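Local structure of cysteine desulfurase (Stenotrophomonas maltophilia, 6WCI) at residues D134-R140 and A159-E165; R178-T182 and E209-I215; R38-G42 and L371-G375. The protein probably removes sulfur from L-cysteine to leave L-alanine, using pyridoxal 5'-phosphate as cofactor, and passes the sulfur to a carrier. One frame throughout, in Å; residues are numbered along the deposited sequence.

How the contacts relate
Contact 1 joins two neighbouring parallel strands of the seven-stranded sheet, one of them outermost in this chain. Contact 2 joins the ends of two helices that flank the same sheet. Both are partly buried. They touch, with centres about 12 Å apart, and helix 174-180 follows strand 160-164 in the chain. Contact 3 belongs to the six-stranded sheet, its centre about 43 Å from that of contact 1. It is buried, although its His41 and Leu373 are exposed. Contact 1 is mainly backbone hydrogen bonding, with apolar packing and a salt bridge at one end. Contact 2 centres on a methionine against an arginine that is salt-bridged to a glutamate. Contact 3 has one weak hydrogen bond. Contacts 1 and 3 also meet the second subunit.

Contact 1. Residues D134-R140 and A159-E165; sequences DVILITR and ATIRVAE
The guanidinium of Arg140 meets the carboxylate of Glu165 along one edge, in a side-on salt bridge. Arg140 NH2 donates to Glu165 OE2 at 3.1 Å, in the guanidinium plane. Arg140 NE donates to Glu165 OE1, also at 3.1 Å, with the oxygen tilted 20° from that plane. Each oxygen uses its syn lone pair, and the two flat groups are nearly coplanar. The pair of bonds fixes how both are turned. Bends at chi2 (63°) and chi3 (61°) of Arg140 bring this edge to the glutamate, while NH1 bonds to Pro387 O. The Arg162 guanidinium is met over one face. Val135 CG1 lies over its centre, 4.0 Å from Arg162 NE. The polar end of Arg162 is held by Thr182, whose OG1 bonds to NH1.

Strands 135-139 and 160-164 are the ends of a beta-alpha-beta crossover through helix 148-157. They lie side by side in the large mixed sheet of the aminotransferase fold, with 160-164 outermost in this chain. Six backbone hydrogen bonds join the two segments. Ile136 N donates to Thr160 O at 2.8 Å, and Ile136 O accepts from Arg162 N at 2.9 Å. Ile138 bonds in the same two-way manner to Arg162 and Ala164.

Ile136, Ile138, Ile161 and Val163 share one face of the sheet. There Ile138 CD1 packs on Ile161 CG2 at 3.6 Å. Trp150 of helix 148-157 covers part of this face, and Phe281 of the second subunit packs on Ile138, Ile161 and Val163. On the other face Leu137 CD1 presses close to Arg162 O, at 3.2 Å. Leu137 CG also rests against Ala164 CB at 4.2 Å, and Leu177 of helix 174-180 packs on both residues.

Contact 2. Residues R178-T182 and E209-I215; sequences RAAMT and EARKRGI
Met181 and Arg213 carry this contact between two helix ends. Helix 203-212 closes in a Schellman motif with Gly214, at positive phi, as the C-prime residue. Helix 174-180 gives way at Met181, the centre of an inverse gamma turn.

The Met181 side chain crosses that of Arg213 at about a right angle. Its CE methyl lies over one face of the guanidinium, offset toward the rim, with CE 3.6 Å from Arg213 NE. The same methyl touches Glu209 CG at 3.5 Å. A bend at chi3 (-60°) turns CE to this place. Nearer the backbone, Met181 CB packs on Ile215 CD1 at 3.6 Å. The sulfur lies beside Ala210.

The Arg213 side chain also grips the backbone of the turn. Its NH1 donates to Met181 O at 3.0 Å, in a bent bond (146°). The aliphatic part of Arg178 runs past the other end of the guanidinium, with Arg178 CG 3.5 Å from Arg213 NH2.

Glu209, one helical turn before Arg213, positions the guanidinium. Arg213 NE and NH2 both donate to Glu209 OE2, so one oxygen takes a side-on grip. NE uses the anti lone pair of that oxygen, while NH2 comes from above the carboxylate plane. The salt bridge leaves NH1 to face the methionine turn. It would probably also offset part of the arginine charge.

Further out, Leu137 of strand 135-139 packs on Met181, and Val185 and Leu188 of strand 185-191 pack on Ile215. The contact thus packs against two inner strands of the large sheet. The end of helix 203-212 is fixed by Ala210 O. It accepts from Arg213 N at 2.9 Å and from Ile215 N at 3.0 Å, from opposite faces of its carbonyl plane.

Contact 3. Residues R38-G42 and L371-G375; sequences REVHG and LDLEG
His41 sets its imidazole against Asp372 and Leu373 at the C-terminal end of helix 364-373. That helix closes in a Schellman motif at Gly375, which has positive phi. Strand 39-40, the outermost strand of the six-stranded sheet within this chain, leads into the turn that carries His41.

The His41 ring and the Asp372 carboxylate stand nearly perpendicular, with their planes 82° apart. The carboxylate comes to the edge of the ring, where Asp372 OD2 lies 3.1 Å from His41 CE1. Leu373 approaches the same ring differently. Its CD2 methyl sits over one face, offset toward the rim, and makes a CH-pi contact 14° off the ring normal. The CD2 atom of Leu373 is 4.1 Å from His41 CE1. His41 CG is anti to its own carbonyl carbon (chi1 -59°), and this turns the ring to the helix end. The ring is linked to the backbone there by a weak hydrogen bond from His41 ND1 to Asp372 O, 3.4 Å long.

The side chains of Val40 and Asp372 cross at about a right angle. Val40 CG1 is 4.0 Å from Asp372 OD1, and Val40 CB packs on Gly375 CA at 4.2 Å. The stronger polar partner of Asp372 is in the dimer interface, where OD1 bonds to Ala81 N of the second subunit. The same Ala81 packs on Val40 and His41.

Gly375 turns the chain from the helix toward strand 376-381 and has a backbone hydrogen bond with Val46 of strand 43-47. The carbonyl oxygen of Asp372 that meets the histidine also accepts from Gly375 N, at 2.7 Å.

Contact 1. Residues D134-R140 and A159-E165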
ATOM      1  N   ASP B 134      13.616  27.541  10.677  1.00 38.18           N
ATOM      2  CA  ASP B 134      14.177  26.225  10.922  1.00 37.26           C
ATOM      3  C   ASP B 134      14.815  25.672   9.651  1.00 43.60           C
ATOM      4  O   ASP B 134      14.414  25.993   8.528  1.00 40.63           O
ATOM      5  CB  ASP B 134      13.107  25.248  11.411  1.00 33.72           C
ATOM      6  CG  ASP B 134      12.480  25.649  12.743  1.00 41.11           C
ATOM      7  OD1 ASP B 134      13.153  26.283  13.577  1.00 39.87           O
ATOM      8  OD2 ASP B 134      11.297  25.289  12.962  1.00 42.53           O
ATOM      9  N   VAL B 135      15.804  24.812   9.834  1.00 44.48           N
ATOM     10  CA  VAL B 135      16.556  24.251   8.723  1.00 41.40           C
ATOM     11  C   VAL B 135      16.395  22.746   8.739  1.00 34.31           C
ATOM     12  O   VAL B 135      16.510  22.119   9.799  1.00 41.42           O
ATOM     13  CB  VAL B 135      18.037  24.652   8.800  1.00 40.51           C
ATOM     14  CG1 VAL B 135      18.859  23.904   7.737  1.00 42.65           C
ATOM     15  CG2 VAL B 135      18.144  26.151   8.634  1.00 39.90           C
ATOM     16  N   ILE B 136      16.089  22.179   7.572  1.00 34.23           N
ATOM     17  CA  ILE B 136      16.130  20.743   7.337  1.00 36.18           C
ATOM     18  C   ILE B 136      17.412  20.455   6.565  1.00 42.33           C
ATOM     19  O   ILE B 136      17.650  21.033   5.496  1.00 36.28           O
ATOM     20  CB  ILE B 136      14.903  20.260   6.549  1.00 31.55           C
ATOM     21  CG1 ILE B 136      13.600  20.637   7.269  1.00 38.48           C
ATOM     22  CG2 ILE B 136      14.980  18.746   6.289  1.00 38.87           C
ATOM     23  CD1 ILE B 136      12.359  20.379   6.439  1.00 40.42           C
ATOM     24  N   LEU B 137      18.243  19.581   7.104  1.00 34.35           N
ATOM     25  CA  LEU B 137      19.534  19.272   6.497  1.00 35.67           C
ATOM     26  C   LEU B 137      19.402  17.927   5.791  1.00 34.98           C
ATOM     27  O   LEU B 137      18.993  16.939   6.411  1.00 40.50           O
ATOM     28  CB  LEU B 137      20.637  19.251   7.554  1.00 36.85           C
ATOM     29  CG  LEU B 137      22.078  19.106   7.055  1.00 44.50           C
ATOM     30  CD1 LEU B 137      22.449  20.282   6.173  1.00 42.14           C
ATOM     31  CD2 LEU B 137      23.049  18.985   8.219  1.00 45.99           C
ATOM     32  N   ILE B 138      19.702  17.906   4.491  1.00 45.01           N
ATOM     33  CA  ILE B 138      19.531  16.734   3.632  1.00 41.17           C
ATOM     34  C   ILE B 138      20.843  16.491   2.908  1.00 42.79           C
ATOM     35  O   ILE B 138      21.420  17.436   2.360  1.00 39.83           O
ATOM     36  CB  ILE B 138      18.406  16.945   2.598  1.00 34.26           C
ATOM     37  CG1 ILE B 138      17.131  17.483   3.274  1.00 38.42           C
ATOM     38  CG2 ILE B 138      18.166  15.667   1.783  1.00 33.77           C
ATOM     39  CD1 ILE B 138      16.024  17.809   2.292  1.00 35.79           C
ATOM     40  N   THR B 139      21.305  15.240   2.868  1.00 46.15           N
ATOM     41  CA  THR B 139      22.596  14.987   2.224  1.00 47.20           C
ATOM     42  C   THR B 139      22.464  14.999   0.706  1.00 45.16           C
ATOM     43  O   THR B 139      21.406  14.698   0.144  1.00 48.99           O
ATOM     44  CB  THR B 139      23.212  13.652   2.650  1.00 48.66           C
ATOM     45  OG1 THR B 139      22.845  12.632   1.712  1.00 46.92           O
ATOM     46  CG2 THR B 139      22.768  13.254   4.034  1.00 55.09           C
ATOM     47  N   ARG B 140      23.574  15.343   0.049  1.00 44.29           N
ATOM     48  CA  ARG B 140      23.663  15.378  -1.406  1.00 52.23           C
ATOM     49  C   ARG B 140      23.310  14.045  -2.065  1.00 51.27           C
ATOM     50  O   ARG B 140      22.903  14.033  -3.233  1.00 46.51           O
ATOM     51  CB  ARG B 140      25.089  15.803  -1.792  1.00 61.44           C
ATOM     52  CG  ARG B 140      25.427  15.746  -3.264  1.00 66.56           C
ATOM     53  CD  ARG B 140      24.564  16.694  -4.067  1.00 67.22           C
ATOM     54  NE  ARG B 140      24.746  18.083  -3.657  1.00 63.31           N
ATOM     55  CZ  ARG B 140      24.219  19.114  -4.303  1.00 58.32           C
ATOM     56  NH1 ARG B 140      23.486  18.904  -5.393  1.00 57.73           N
ATOM     57  NH2 ARG B 140      24.415  20.347  -3.860  1.00 60.81           N
ATOM     58  N   ALA B 159      10.178  26.421   6.528  1.00 40.60           N
ATOM     59  CA  ALA B 159      11.504  25.891   6.808  1.00 42.13           C
ATOM     60  C   ALA B 159      12.357  25.970   5.552  1.00 43.34           C
ATOM     61  O   ALA B 159      11.845  26.004   4.433  1.00 41.12           O
ATOM     62  CB  ALA B 159      11.428  24.449   7.304  1.00 33.72           C
ATOM     63  N   THR B 160      13.667  26.051   5.740  1.00 41.87           N
ATOM     64  CA  THR B 160      14.590  26.074   4.620  1.00 44.97           C
ATOM     65  C   THR B 160      15.388  24.780   4.604  1.00 39.56           C
ATOM     66  O   THR B 160      15.612  24.158   5.645  1.00 43.22           O
ATOM     67  CB  THR B 160      15.523  27.291   4.680  1.00 49.81           C
ATOM     68  OG1 THR B 160      16.533  27.092   5.676  1.00 51.35           O
ATOM     69  CG2 THR B 160      14.725  28.543   5.028  1.00 51.63           C
ATOM     70  N   ILE B 161      15.791  24.364   3.404  1.00 38.45           N
ATOM     71  CA  ILE B 161      16.552  23.137   3.210  1.00 37.42           C
ATOM     72  C   ILE B 161      18.006  23.502   2.955  1.00 41.39           C
ATOM     73  O   ILE B 161      18.300  24.368   2.120  1.00 43.08           O
ATOM     74  CB  ILE B 161      15.975  22.312   2.052  1.00 36.83           C
ATOM     75  CG1 ILE B 161      14.609  21.729   2.448  1.00 35.46           C
ATOM     76  CG2 ILE B 161      16.947  21.215   1.642  1.00 37.10           C
ATOM     77  CD1 ILE B 161      14.038  20.811   1.415  1.00 39.51           C
ATOM     78  N   ARG B 162      18.916  22.840   3.666  1.00 42.28           N
ATOM     79  CA  ARG B 162      20.351  23.019   3.494  1.00 43.58           C
ATOM     80  C   ARG B 162      20.965  21.668   3.154  1.00 44.52           C
ATOM     81  O   ARG B 162      20.501  20.633   3.633  1.00 42.21           O
ATOM     82  CB  ARG B 162      20.971  23.610   4.771  1.00 44.75           C
ATOM     83  CG  ARG B 162      22.472  23.805   4.752  1.00 51.80           C
ATOM     84  CD  ARG B 162      22.948  24.244   6.123  1.00 58.07           C
ATOM     85  NE  ARG B 162      22.351  25.516   6.528  1.00 61.30           N
ATOM     86  CZ  ARG B 162      22.390  25.990   7.770  1.00 62.84           C
ATOM     87  NH1 ARG B 162      22.992  25.281   8.718  1.00 63.84           N
ATOM     88  NH2 ARG B 162      21.826  27.163   8.068  1.00 53.76           N
ATOM     89  N   VAL B 163      21.997  21.667   2.309  1.00 41.89           N
ATOM     90  CA  VAL B 163      22.542  20.426   1.750  1.00 43.41           C
ATOM     91  C   VAL B 163      23.822  20.044   2.480  1.00 43.85           C
ATOM     92  O   VAL B 163      24.703  20.884   2.687  1.00 47.38           O
ATOM     93  CB  VAL B 163      22.802  20.547   0.238  1.00 47.92           C
ATOM     94  CG1 VAL B 163      23.345  19.215  -0.313  1.00 47.18           C
ATOM     95  CG2 VAL B 163      21.535  20.924  -0.497  1.00 43.36           C
ATOM     96  N   ALA B 164      23.929  18.774   2.862  1.00 45.67           N
ATOM     97  CA  ALA B 164      25.166  18.222   3.403  1.00 48.14           C
ATOM     98  C   ALA B 164      25.972  17.590   2.267  1.00 47.31           C
ATOM     99  O   ALA B 164      25.508  16.643   1.626  1.00 49.49           O
ATOM    100  CB  ALA B 164      24.856  17.203   4.500  1.00 47.70           C
ATOM    101  N   GLU B 165      27.181  18.106   2.023  1.00 46.14           N
ATOM    102  CA  GLU B 165      27.890  17.764   0.799  1.00 49.25           C
ATOM    103  C   GLU B 165      28.639  16.439   0.925  1.00 48.51           C
ATOM    104  O   GLU B 165      28.836  15.890   2.011  1.00 47.53           O
ATOM    105  CB  GLU B 165      28.884  18.871   0.406  1.00 56.38           C
ATOM    106  CG  GLU B 165      28.263  20.142  -0.188  1.00 49.72           C
ATOM    107  CD  GLU B 165      27.155  19.870  -1.222  1.00 65.79           C
ATOM    108  OE1 GLU B 165      27.162  18.807  -1.887  1.00 62.81           O
ATOM    109  OE2 GLU B 165      26.265  20.740  -1.368  1.00 60.38           O
TER

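Contact 2. Residues R178-T182 and E209-I215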
ATOM      1  N   ARG B 178      29.360  18.428  10.360  1.00 48.79           N
ATOM      2  CA  ARG B 178      29.417  19.071  11.668  1.00 55.16           C
ATOM      3  C   ARG B 178      29.304  20.585  11.541  1.00 57.18           C
ATOM      4  O   ARG B 178      28.584  21.231  12.315  1.00 53.80           O
ATOM      5  CB  ARG B 178      30.708  18.696  12.388  1.00 64.92           C
ATOM      6  CG  ARG B 178      30.652  17.367  13.108  1.00 71.40           C
ATOM      7  CD  ARG B 178      31.958  17.079  13.830  1.00 79.67           C
ATOM      8  NE  ARG B 178      32.997  16.613  12.918  1.00 81.30           N
ATOM      9  CZ  ARG B 178      33.116  15.352  12.514  1.00 78.14           C
ATOM     10  NH1 ARG B 178      32.249  14.443  12.941  1.00 76.12           N
ATOM     11  NH2 ARG B 178      34.093  15.003  11.682  1.00 72.92           N
ATOM     12  N   ALA B 179      30.002  21.168  10.568  1.00 57.67           N
ATOM     13  CA  ALA B 179      29.903  22.609  10.372  1.00 59.41           C
ATOM     14  C   ALA B 179      28.493  23.016   9.964  1.00 55.27           C
ATOM     15  O   ALA B 179      28.062  24.136  10.265  1.00 61.21           O
ATOM     16  CB  ALA B 179      30.919  23.070   9.326  1.00 54.94           C
ATOM     17  N   ALA B 180      27.761  22.116   9.298  1.00 48.59           N
ATOM     18  CA  ALA B 180      26.412  22.407   8.829  1.00 51.68           C
ATOM     19  C   ALA B 180      25.352  22.223   9.906  1.00 50.79           C
ATOM     20  O   ALA B 180      24.236  22.729   9.742  1.00 47.91           O
ATOM     21  CB  ALA B 180      26.062  21.516   7.634  1.00 53.31           C
ATOM     22  N   MET B 181      25.669  21.515  10.990  1.00 49.79           N
ATOM     23  CA  MET B 181      24.693  21.208  12.039  1.00 47.62           C
ATOM     24  C   MET B 181      24.687  22.316  13.097  1.00 47.72           C
ATOM     25  O   MET B 181      25.137  22.150  14.234  1.00 51.73           O
ATOM     26  CB  MET B 181      24.990  19.844  12.654  1.00 42.67           C
ATOM     27  CG  MET B 181      24.707  18.675  11.752  1.00 46.76           C
ATOM     28  SD  MET B 181      24.864  17.104  12.631  1.00 56.37           S
ATOM     29  CE  MET B 181      26.564  17.196  13.149  1.00 52.42           C
ATOM     30  N   THR B 182      24.150  23.464  12.699  1.00 45.44           N
ATOM     31  CA  THR B 182      24.036  24.634  13.563  1.00 47.40           C
ATOM     32  C   THR B 182      22.737  24.577  14.350  1.00 44.12           C
ATOM     33  O   THR B 182      21.868  23.756  14.070  1.00 42.39           O
ATOM     34  CB  THR B 182      24.111  25.900  12.713  1.00 51.11           C
ATOM     35  OG1 THR B 182      23.134  25.818  11.667  1.00 49.13           O
ATOM     36  CG2 THR B 182      25.510  26.055  12.114  1.00 53.96           C
ATOM     37  N   GLU B 209      26.013  12.425  17.036  1.00 46.24           N
ATOM     38  CA  GLU B 209      26.365  13.838  16.979  1.00 47.93           C
ATOM     39  C   GLU B 209      25.130  14.690  16.722  1.00 48.15           C
ATOM     40  O   GLU B 209      25.012  15.799  17.253  1.00 49.96           O
ATOM     41  CB  GLU B 209      27.426  14.069  15.904  1.00 52.00           C
ATOM     42  CG  GLU B 209      27.958  15.480  15.836  1.00 60.50           C
ATOM     43  CD  GLU B 209      28.633  15.928  17.123  1.00 66.85           C
ATOM     44  OE1 GLU B 209      29.371  15.119  17.728  1.00 65.73           O
ATOM     45  OE2 GLU B 209      28.409  17.091  17.529  1.00 66.63           O
ATOM     46  N   ALA B 210      24.189  14.184  15.926  1.00 43.85           N
ATOM     47  CA  ALA B 210      22.946  14.916  15.723  1.00 40.68           C
ATOM     48  C   ALA B 210      22.176  15.043  17.033  1.00 43.72           C
ATOM     49  O   ALA B 210      21.750  16.139  17.412  1.00 42.29           O
ATOM     50  CB  ALA B 210      22.097  14.227  14.654  1.00 37.40           C
ATOM     51  N   ARG B 211      22.021  13.929  17.757  1.00 38.39           N
ATOM     52  CA  ARG B 211      21.302  13.962  19.028  1.00 45.06           C
ATOM     53  C   ARG B 211      21.959  14.915  20.018  1.00 42.88           C
ATOM     54  O   ARG B 211      21.274  15.520  20.850  1.00 45.76           O
ATOM     55  CB  ARG B 211      21.207  12.556  19.628  1.00 40.43           C
ATOM     56  CG  ARG B 211      20.265  12.470  20.837  1.00 40.30           C
ATOM     57  CD  ARG B 211      19.914  11.028  21.187  1.00 46.01           C
ATOM     58  NE  ARG B 211      19.490  10.283  20.002  1.00 50.74           N
ATOM     59  CZ  ARG B 211      18.277  10.360  19.463  1.00 47.98           C
ATOM     60  NH1 ARG B 211      17.357  11.149  20.006  1.00 53.79           N
ATOM     61  NH2 ARG B 211      17.984   9.650  18.377  1.00 39.13           N
ATOM     62  N   LYS B 212      23.277  15.062  19.946  1.00 47.17           N
ATOM     63  CA  LYS B 212      23.958  15.985  20.841  1.00 45.99           C
ATOM     64  C   LYS B 212      23.560  17.430  20.557  1.00 51.05           C
ATOM     65  O   LYS B 212      23.593  18.273  21.463  1.00 49.05           O
ATOM     66  CB  LYS B 212      25.473  15.791  20.719  1.00 44.64           C
ATOM     67  CG  LYS B 212      26.251  16.159  21.965  1.00 52.29           C
ATOM     68  CD  LYS B 212      27.666  15.573  21.948  1.00 48.16           C
ATOM     69  CE  LYS B 212      28.669  16.534  21.321  1.00 69.34           C
ATOM     70  NZ  LYS B 212      30.074  16.114  21.589  1.00 69.65           N
ATOM     71  N   ARG B 213      23.170  17.732  19.318  1.00 41.99           N
ATOM     72  CA  ARG B 213      22.783  19.079  18.924  1.00 45.51           C
ATOM     73  C   ARG B 213      21.268  19.259  18.844  1.00 46.01           C
ATOM     74  O   ARG B 213      20.797  20.266  18.304  1.00 43.91           O
ATOM     75  CB  ARG B 213      23.426  19.428  17.583  1.00 42.29           C
ATOM     76  CG  ARG B 213      24.867  18.980  17.492  1.00 48.50           C
ATOM     77  CD  ARG B 213      25.558  19.561  16.284  1.00 48.79           C
ATOM     78  NE  ARG B 213      26.920  19.063  16.166  1.00 47.19           N
ATOM     79  CZ  ARG B 213      27.926  19.768  15.661  1.00 59.61           C
ATOM     80  NH1 ARG B 213      27.724  21.012  15.242  1.00 64.80           N
ATOM     81  NH2 ARG B 213      29.136  19.235  15.598  1.00 59.96           N
ATOM     82  N   GLY B 214      20.497  18.315  19.372  1.00 44.74           N
ATOM     83  CA  GLY B 214      19.050  18.416  19.274  1.00 43.93           C
ATOM     84  C   GLY B 214      18.526  18.336  17.857  1.00 44.71           C
ATOM     85  O   GLY B 214      17.574  19.046  17.509  1.00 46.71           O
ATOM     86  N   ILE B 215      19.118  17.484  17.027  1.00 38.72           N
ATOM     87  CA  ILE B 215      18.731  17.371  15.626  1.00 35.88           C
ATOM     88  C   ILE B 215      18.104  16.000  15.401  1.00 36.11           C
ATOM     89  O   ILE B 215      18.746  14.963  15.625  1.00 41.41           O
ATOM     90  CB  ILE B 215      19.929  17.601  14.693  1.00 38.91           C
ATOM     91  CG1 ILE B 215      20.435  19.040  14.840  1.00 37.79           C
ATOM     92  CG2 ILE B 215      19.544  17.292  13.252  1.00 40.71           C
ATOM     93  CD1 ILE B 215      21.706  19.332  14.067  1.00 39.04           C
TER
HETATM   94  O   HOH W   1      21.670  21.981  16.561  0.52 32.20           O

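Contact 3. Residues R38-G42 and L371-G375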
ATOM      1  N   ARG B  38      14.980 -18.261 -15.855  1.00 36.14           N
ATOM      2  CA  ARG B  38      14.402 -17.918 -17.148  1.00 46.48           C
ATOM      3  C   ARG B  38      15.446 -17.362 -18.113  1.00 49.36           C
ATOM      4  O   ARG B  38      16.546 -16.953 -17.731  1.00 42.50           O
ATOM      5  CB  ARG B  38      13.287 -16.892 -17.002  1.00 37.58           C
ATOM      6  CG  ARG B  38      13.766 -15.513 -16.551  1.00 40.72           C
ATOM      7  CD  ARG B  38      12.739 -14.442 -16.900  1.00 42.61           C
ATOM      8  NE  ARG B  38      12.676 -14.212 -18.343  1.00 43.31           N
ATOM      9  CZ  ARG B  38      11.812 -13.387 -18.922  1.00 44.68           C
ATOM     10  NH1 ARG B  38      10.925 -12.729 -18.175  1.00 37.57           N
ATOM     11  NH2 ARG B  38      11.831 -13.219 -20.242  1.00 39.73           N
ATOM     12  N   GLU B  39      15.062 -17.324 -19.383  1.00 40.77           N
ATOM     13  CA  GLU B  39      15.879 -16.779 -20.445  1.00 49.13           C
ATOM     14  C   GLU B  39      15.347 -15.424 -20.886  1.00 43.55           C
ATOM     15  O   GLU B  39      14.167 -15.108 -20.727  1.00 42.16           O
ATOM     16  CB  GLU B  39      15.914 -17.723 -21.649  1.00 50.62           C
ATOM     17  CG  GLU B  39      16.259 -19.142 -21.290  1.00 45.37           C
ATOM     18  CD  GLU B  39      16.640 -19.947 -22.509  1.00 62.84           C
ATOM     19  OE1 GLU B  39      15.759 -20.582 -23.127  1.00 65.52           O
ATOM     20  OE2 GLU B  39      17.830 -19.922 -22.854  1.00 65.85           O
ATOM     21  N   VAL B  40      16.237 -14.638 -21.489  1.00 47.69           N
ATOM     22  CA  VAL B  40      15.885 -13.347 -22.064  1.00 49.01           C
ATOM     23  C   VAL B  40      16.518 -13.287 -23.441  1.00 53.25           C
ATOM     24  O   VAL B  40      17.741 -13.424 -23.570  1.00 53.73           O
ATOM     25  CB  VAL B  40      16.362 -12.174 -21.192  1.00 50.51           C
ATOM     26  CG1 VAL B  40      16.090 -10.863 -21.897  1.00 53.23           C
ATOM     27  CG2 VAL B  40      15.677 -12.205 -19.832  1.00 43.04           C
ATOM     28  N   HIS B  41      15.691 -13.092 -24.467  1.00 57.39           N
ATOM     29  CA  HIS B  41      16.156 -13.104 -25.855  1.00 54.85           C
ATOM     30  C   HIS B  41      16.945 -14.373 -26.161  1.00 55.92           C
ATOM     31  O   HIS B  41      17.942 -14.352 -26.892  1.00 58.92           O
ATOM     32  CB  HIS B  41      16.989 -11.862 -26.168  1.00 56.96           C
ATOM     33  CG  HIS B  41      16.251 -10.579 -25.968  1.00 63.58           C
ATOM     34  ND1 HIS B  41      16.506  -9.732 -24.913  1.00 63.13           N
ATOM     35  CD2 HIS B  41      15.249 -10.009 -26.676  1.00 64.67           C
ATOM     36  CE1 HIS B  41      15.698  -8.690 -24.982  1.00 61.05           C
ATOM     37  NE2 HIS B  41      14.927  -8.833 -26.045  1.00 65.64           N
ATOM     38  N   GLY B  42      16.503 -15.490 -25.589  1.00 53.95           N
ATOM     39  CA  GLY B  42      17.184 -16.745 -25.840  1.00 66.73           C
ATOM     40  C   GLY B  42      18.537 -16.882 -25.184  1.00 66.57           C
ATOM     41  O   GLY B  42      19.224 -17.877 -25.419  1.00 64.20           O
ATOM     42  N   LEU B 371      23.128  -4.183 -23.422  1.00 63.08           N
ATOM     43  CA  LEU B 371      23.401  -5.234 -22.449  1.00 62.02           C
ATOM     44  C   LEU B 371      22.188  -6.141 -22.291  1.00 66.74           C
ATOM     45  O   LEU B 371      22.329  -7.367 -22.190  1.00 59.23           O
ATOM     46  CB  LEU B 371      23.817  -4.635 -21.106  1.00 61.49           C
ATOM     47  CG  LEU B 371      25.260  -4.143 -20.987  1.00 66.01           C
ATOM     48  CD1 LEU B 371      25.507  -3.457 -19.656  1.00 63.31           C
ATOM     49  CD2 LEU B 371      26.242  -5.295 -21.195  1.00 70.58           C
ATOM     50  N   ASP B 372      20.982  -5.558 -22.308  1.00 62.67           N
ATOM     51  CA  ASP B 372      19.763  -6.360 -22.239  1.00 56.78           C
ATOM     52  C   ASP B 372      19.680  -7.347 -23.394  1.00 56.36           C
ATOM     53  O   ASP B 372      19.226  -8.483 -23.216  1.00 59.87           O
ATOM     54  CB  ASP B 372      18.532  -5.462 -22.229  1.00 57.17           C
ATOM     55  CG  ASP B 372      17.244  -6.254 -22.359  1.00 58.64           C
ATOM     56  OD1 ASP B 372      16.848  -6.922 -21.375  1.00 50.01           O
ATOM     57  OD2 ASP B 372      16.645  -6.220 -23.455  1.00 58.38           O
ATOM     58  N   LEU B 373      20.116  -6.938 -24.589  1.00 61.16           N
ATOM     59  CA  LEU B 373      20.110  -7.862 -25.721  1.00 63.70           C
ATOM     60  C   LEU B 373      21.046  -9.038 -25.500  1.00 60.30           C
ATOM     61  O   LEU B 373      20.902 -10.068 -26.168  1.00 70.07           O
ATOM     62  CB  LEU B 373      20.476  -7.129 -27.010  1.00 61.90           C
ATOM     63  CG  LEU B 373      19.459  -6.085 -27.478  1.00 68.62           C
ATOM     64  CD1 LEU B 373      19.933  -5.387 -28.742  1.00 69.13           C
ATOM     65  CD2 LEU B 373      18.089  -6.723 -27.689  1.00 65.98           C
ATOM     66  N   GLU B 374      21.995  -8.911 -24.580  1.00 64.13           N
ATOM     67  CA  GLU B 374      22.816 -10.031 -24.145  1.00 61.30           C
ATOM     68  C   GLU B 374      22.218 -10.758 -22.943  1.00 61.90           C
ATOM     69  O   GLU B 374      22.838 -11.690 -22.420  1.00 61.60           O
ATOM     70  CB  GLU B 374      24.232  -9.543 -23.825  1.00 63.42           C
ATOM     71  CG  GLU B 374      24.900  -8.783 -24.975  1.00 70.23           C
ATOM     72  CD  GLU B 374      25.200  -9.668 -26.177  1.00 72.58           C
ATOM     73  OE1 GLU B 374      26.047 -10.580 -26.050  1.00 76.21           O
ATOM     74  OE2 GLU B 374      24.585  -9.458 -27.247  1.00 71.10           O
ATOM     75  N   GLY B 375      21.023 -10.368 -22.505  1.00 56.58           N
ATOM     76  CA  GLY B 375      20.400 -10.957 -21.340  1.00 54.26           C
ATOM     77  C   GLY B 375      20.727 -10.278 -20.030  1.00 58.32           C
ATOM     78  O   GLY B 375      20.181 -10.677 -18.993  1.00 51.68           O
TER